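Local coordinates for protein N5-carboxyaminoimidazole ribonucleotide synthetase (Bacillus anthracis, PDB 3QFF) that binds ADP and probably catalyses the ATP-dependent carboxylation of aminoimidazole ribonucleotide with bicarbonate, a step of purine biosynthesis, at residues G18-G23 against A61-L66; A55-V60 against A73-V78. One frame throughout, in Å; residues are numbered along the deposited sequence.

How the contacts relate
Both contacts lie in the four-stranded parallel sheet region of the preATP-grasp domain, with centres about 10 Å apart. Along the chain the order is 18-23, 55-60, 61-66, 73-78, so the contacts interleave. Strand 57-60 sits at one edge of the sheet and strand 78-81 at the other, with 39-44 and 16-20 between them. Helix 66-74 makes the crossover from edge to edge. Both ends of this connection pack against the sheet region: contact 1 at the glycine turn after strand 16-20, contact 2 at edge strand 57-60. The contacts also meet directly: G18 N lies 2.9 Å from V78 O, a probable hydrogen bond.

Contact 1 of 2, residues G18-G23 against A61-L66; sequences GIIGGG and ASYDDL
Y63 is the residue of 61-66 that touches 18-23, and it does so with its ring and hydroxyl. With chi1 at -63°, Y63 CG sits beside the backbone N and anti to the carbonyl carbon, which sends the ring toward the glycines. The ring meets I20 and G21 obliquely. Y63 CD2 lies 3.8 Å from I20 CG2, and the two side chains run alongside each other, pointing opposite ways. Further out, Y63 CE2 is 3.7 Å from G21 CA. The end of the tyrosine rests on the G21 backbone, with Y63 OH 3.4 Å from G21 CA.

The site is the turn between strand 16-20 and helix 24-35. G21 and G23 fit the start of a GxGxxG pattern, consistent with the Rossmann-like preATP-grasp family. G21 has a positive phi (110°), a conformation that suits glycine. G22 N is hydrogen-bonded to D44 OD2, and the Y63 ring also stacks with F83.

Y63 is itself in a type I beta turn, S62 to D65, closed by D65 N to S62 O at 3.2 Å. D65 is the N-cap of helix 66-74, where its OD2 makes a weak hydrogen bond to A68 N.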
loop_
_atom_site.group_PDB
_atom_site.type_symbol
_atom_site.label_atom_id
_atom_site.label_comp_id
_atom_site.label_asym_id
_atom_site.label_seq_id
_atom_site.Cartn_x
_atom_site.Cartn_y
_atom_site.Cartn_z
ATOM N N GLY A 18 -9.788 1.490 16.188
ATOM C CA GLY A 18 -9.630 2.800 16.800
ATOM C C GLY A 18 -8.182 3.075 17.150
ATOM O O GLY A 18 -7.512 2.252 17.785
ATOM N N ILE A 19 -7.710 4.248 16.749
ATOM C CA ILE A 19 -6.313 4.621 16.929
ATOM C C ILE A 19 -6.201 5.865 17.818
ATOM O O ILE A 19 -6.833 6.895 17.552
ATOM C CB ILE A 19 -5.621 4.894 15.563
ATOM C CG1 ILE A 19 -5.774 3.675 14.628
ATOM C CG2 ILE A 19 -4.141 5.287 15.784
ATOM C CD1 ILE A 19 -5.243 3.878 13.196
ATOM N N ILE A 20 -5.405 5.753 18.878
ATOM C CA ILE A 20 -5.097 6.896 19.729
ATOM C C ILE A 20 -3.841 7.600 19.195
ATOM O O ILE A 20 -2.722 7.091 19.310
ATOM C CB ILE A 20 -4.929 6.499 21.214
ATOM C CG1 ILE A 20 -6.188 5.786 21.728
ATOM C CG2 ILE A 20 -4.589 7.737 22.090
ATOM C CD1 ILE A 20 -6.017 5.120 23.059
ATOM N N GLY A 21 -4.050 8.779 18.632
ATOM C CA GLY A 21 -2.984 9.562 18.033
ATOM C C GLY A 21 -3.174 9.569 16.532
ATOM O O GLY A 21 -3.308 8.513 15.922
ATOM N N GLY A 22 -3.197 10.758 15.938
ATOM C CA GLY A 22 -3.564 10.891 14.532
ATOM C C GLY A 22 -2.461 11.382 13.626
ATOM O O GLY A 22 -2.751 11.928 12.561
ATOM N N GLY A 23 -1.205 11.208 14.053
ATOM C CA GLY A 23 -0.044 11.582 13.254
ATOM C C GLY A 23 0.230 10.577 12.128
ATOM O O GLY A 23 -0.604 9.731 11.808
ATOM N N ALA A 61 -10.027 15.513 20.625
ATOM C CA ALA A 61 -9.897 15.671 22.087
ATOM C C ALA A 61 -8.461 15.482 22.594
ATOM O O ALA A 61 -7.610 14.983 21.859
ATOM C CB ALA A 61 -10.830 14.712 22.807
ATOM N N SER A 62 -8.211 15.876 23.845
ATOM C CA SER A 62 -6.927 15.657 24.522
ATOM C C SER A 62 -6.692 14.183 24.818
ATOM O O SER A 62 -7.636 13.435 25.074
ATOM C CB SER A 62 -6.875 16.406 25.868
ATOM O OG SER A 62 -7.013 17.802 25.704
ATOM N N TYR A 63 -5.424 13.784 24.839
ATOM C CA TYR A 63 -5.076 12.392 25.125
ATOM C C TYR A 63 -5.356 11.971 26.582
ATOM O O TYR A 63 -5.375 10.768 26.885
ATOM C CB TYR A 63 -3.611 12.110 24.779
ATOM C CG TYR A 63 -3.243 12.261 23.313
ATOM C CD1 TYR A 63 -2.214 13.128 22.923
ATOM C CD2 TYR A 63 -3.899 11.515 22.321
ATOM C CE1 TYR A 63 -1.849 13.257 21.581
ATOM C CE2 TYR A 63 -3.554 11.645 20.977
ATOM C CZ TYR A 63 -2.526 12.512 20.613
ATOM O OH TYR A 63 -2.173 12.647 19.288
ATOM N N ASP A 64 -5.549 12.944 27.473
ATOM C CA ASP A 64 -5.844 12.658 28.889
ATOM C C ASP A 64 -7.329 12.807 29.225
ATOM O O ASP A 64 -7.726 12.693 30.390
ATOM C CB ASP A 64 -4.988 13.533 29.826
ATOM C CG ASP A 64 -5.206 15.022 29.598
ATOM O OD1 ASP A 64 -4.445 15.825 30.171
ATOM O OD2 ASP A 64 -6.133 15.400 28.843
ATOM N N ASP A 65 -8.143 13.057 28.199
ATOM C CA ASP A 65 -9.583 13.235 28.343
ATOM C C ASP A 65 -10.249 11.857 28.361
ATOM O O ASP A 65 -10.543 11.283 27.300
ATOM C CB ASP A 65 -10.094 14.116 27.189
ATOM C CG ASP A 65 -11.594 14.386 27.244
ATOM O OD1 ASP A 65 -12.065 15.194 26.411
ATOM O OD2 ASP A 65 -12.306 13.797 28.083
ATOM N N LEU A 66 -10.472 11.321 29.563
ATOM C CA LEU A 66 -10.938 9.938 29.711
ATOM C C LEU A 66 -12.289 9.680 29.033
ATOM O O LEU A 66 -12.471 8.630 28.445
ATOM C CB LEU A 66 -10.942 9.466 31.179
ATOM C CG LEU A 66 -11.599 8.107 31.509
ATOM C CD1 LEU A 66 -10.896 6.917 30.841
ATOM C CD2 LEU A 66 -11.695 7.886 33.011
#

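Contact 2 of 2, residues A55-V60 against A73-V78; sequences ADIEIV and AEISDV
I57 and I59 meet I75 in a small apolar contact at the surface. It belongs to the beta-alpha-beta crossover in which strand 57-60 is followed by helix 66-74 and then by strand 78-81. The two strands are parallel, at the two edges of one sheet.

D56 comes just before the strand. Its OD2 forms a salt bridge with K34 NZ, on helix 24-35, and accepts a hydrogen bond from I40 N, on strand 39-44.

I57 follows, with its CB directed at 73-78. It meets I75 tip to tip. With chi1 at -58°, I57 CG1 sits beside the backbone N and CG2 is the branch anti to it. I57 CG2 is 3.8 Å from I75 CD1. The other branch ends in I57 CD1, which is 3.9 Å from I75 CD1. One methyl of I75 therefore touches both branches of I57.

E58 points to the other face of the strand, where its OE1 accepts a hydrogen bond from N48 N. I59 returns to the helix side and also packs on H71 and L72. Its CD1 makes a looser contact with I75 CD1, at 4.3 Å.

I75 reaches across to the strand. Its CG1 lies between the backbone N and the carbonyl carbon (chi1 68°), and an extended chi2 of 180° carries CD1 out to the two isoleucines. Next to it, S76 N bonds back to A73 O at 3.1 Å.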
loop_
_atom_site.group_PDB
_atom_site.type_symbol
_atom_site.label_atom_id
_atom_site.label_comp_id
_atom_site.label_asym_id
_atom_site.label_seq_id
_atom_site.Cartn_x
_atom_site.Cartn_y
_atom_site.Cartn_z
ATOM N N ALA A 55 -9.628 8.520 8.054
ATOM C CA ALA A 55 -10.506 7.842 9.013
ATOM C C ALA A 55 -11.982 8.010 8.674
ATOM O O ALA A 55 -12.361 8.986 8.022
ATOM C CB ALA A 55 -10.232 8.338 10.433
ATOM N N ASP A 56 -12.799 7.050 9.109
ATOM C CA ASP A 56 -14.252 7.119 8.940
ATOM C C ASP A 56 -14.845 7.984 10.054
ATOM O O ASP A 56 -15.803 8.741 9.838
ATOM C CB ASP A 56 -14.893 5.724 8.976
ATOM C CG ASP A 56 -14.358 4.789 7.891
ATOM O OD1 ASP A 56 -15.018 4.655 6.840
ATOM O OD2 ASP A 56 -13.277 4.183 8.084
ATOM N N ILE A 57 -14.266 7.868 11.247
ATOM C CA ILE A 57 -14.699 8.642 12.415
ATOM C C ILE A 57 -13.515 9.399 13.042
ATOM O O ILE A 57 -12.438 8.826 13.229
ATOM C CB ILE A 57 -15.371 7.727 13.467
ATOM C CG1 ILE A 57 -16.565 7.002 12.840
ATOM C CG2 ILE A 57 -15.801 8.520 14.709
ATOM C CD1 ILE A 57 -17.186 5.940 13.724
ATOM N N GLU A 58 -13.727 10.678 13.359
ATOM C CA GLU A 58 -12.720 11.519 14.000
ATOM C C GLU A 58 -13.235 12.064 15.337
ATOM O O GLU A 58 -14.298 12.679 15.390
ATOM C CB GLU A 58 -12.332 12.671 13.065
ATOM C CG GLU A 58 -11.311 13.686 13.627
ATOM C CD GLU A 58 -11.121 14.913 12.715
ATOM O OE1 GLU A 58 -10.056 15.554 12.773
ATOM O OE2 GLU A 58 -12.026 15.235 11.916
ATOM N N ILE A 59 -12.488 11.818 16.411
ATOM C CA ILE A 59 -12.746 12.451 17.703
ATOM C C ILE A 59 -11.630 13.440 18.035
ATOM O O ILE A 59 -10.463 13.060 18.188
ATOM C CB ILE A 59 -12.905 11.411 18.841
ATOM C CG1 ILE A 59 -14.051 10.454 18.529
ATOM C CG2 ILE A 59 -13.138 12.107 20.181
ATOM C CD1 ILE A 59 -14.028 9.173 19.331
ATOM N N VAL A 60 -11.992 14.714 18.144
ATOM C CA VAL A 60 -11.015 15.754 18.408
ATOM C C VAL A 60 -11.029 16.047 19.912
ATOM O O VAL A 60 -11.946 16.709 20.408
ATOM C CB VAL A 60 -11.258 17.016 17.519
ATOM C CG1 VAL A 60 -10.207 18.095 17.783
ATOM C CG2 VAL A 60 -11.221 16.634 16.043
ATOM N N ALA A 73 -13.238 4.050 22.462
ATOM C CA ALA A 73 -13.298 2.632 22.784
ATOM C C ALA A 73 -14.675 2.058 22.483
ATOM O O ALA A 73 -14.778 0.961 21.924
ATOM C CB ALA A 73 -12.913 2.396 24.245
ATOM N N GLU A 74 -15.712 2.826 22.832
ATOM C CA GLU A 74 -17.128 2.447 22.670
ATOM C C GLU A 74 -17.536 2.122 21.248
ATOM O O GLU A 74 -18.521 1.410 21.031
ATOM C CB GLU A 74 -18.032 3.613 23.074
ATOM C CG GLU A 74 -18.268 3.781 24.532
ATOM C CD GLU A 74 -19.230 4.923 24.807
ATOM O OE1 GLU A 74 -19.837 4.901 25.886
ATOM O OE2 GLU A 74 -19.391 5.826 23.944
ATOM N N ILE A 75 -16.829 2.699 20.286
ATOM C CA ILE A 75 -17.173 2.516 18.882
ATOM C C ILE A 75 -16.119 1.718 18.115
ATOM O O ILE A 75 -16.211 1.569 16.892
ATOM C CB ILE A 75 -17.425 3.860 18.208
ATOM C CG1 ILE A 75 -16.102 4.645 18.111
ATOM C CG2 ILE A 75 -18.538 4.611 18.967
ATOM C CD1 ILE A 75 -16.201 5.987 17.467
ATOM N N SER A 76 -15.140 1.191 18.845
ATOM C CA SER A 76 -14.032 0.429 18.254
ATOM C C SER A 76 -14.082 -1.041 18.666
ATOM O O SER A 76 -14.298 -1.355 19.829
ATOM C CB SER A 76 -12.694 1.016 18.722
ATOM O OG SER A 76 -12.543 2.344 18.264
ATOM N N ASP A 77 -13.856 -1.937 17.706
ATOM C CA ASP A 77 -13.732 -3.368 17.981
ATOM C C ASP A 77 -12.348 -3.763 18.493
ATOM O O ASP A 77 -12.197 -4.775 19.191
ATOM C CB ASP A 77 -14.118 -4.146 16.732
ATOM C CG ASP A 77 -15.551 -3.834 16.304
ATOM O OD1 ASP A 77 -16.482 -4.474 16.858
ATOM O OD2 ASP A 77 -15.742 -2.926 15.463
ATOM N N VAL A 78 -11.347 -2.956 18.147
ATOM C CA VAL A 78 -9.989 -3.111 18.680
ATOM C C VAL A 78 -9.381 -1.719 18.756
ATOM O O VAL A 78 -9.634 -0.871 17.887
ATOM C CB VAL A 78 -9.108 -4.110 17.838
ATOM C CG1 VAL A 78 -8.958 -3.665 16.383
ATOM C CG2 VAL A 78 -7.715 -4.333 18.495
#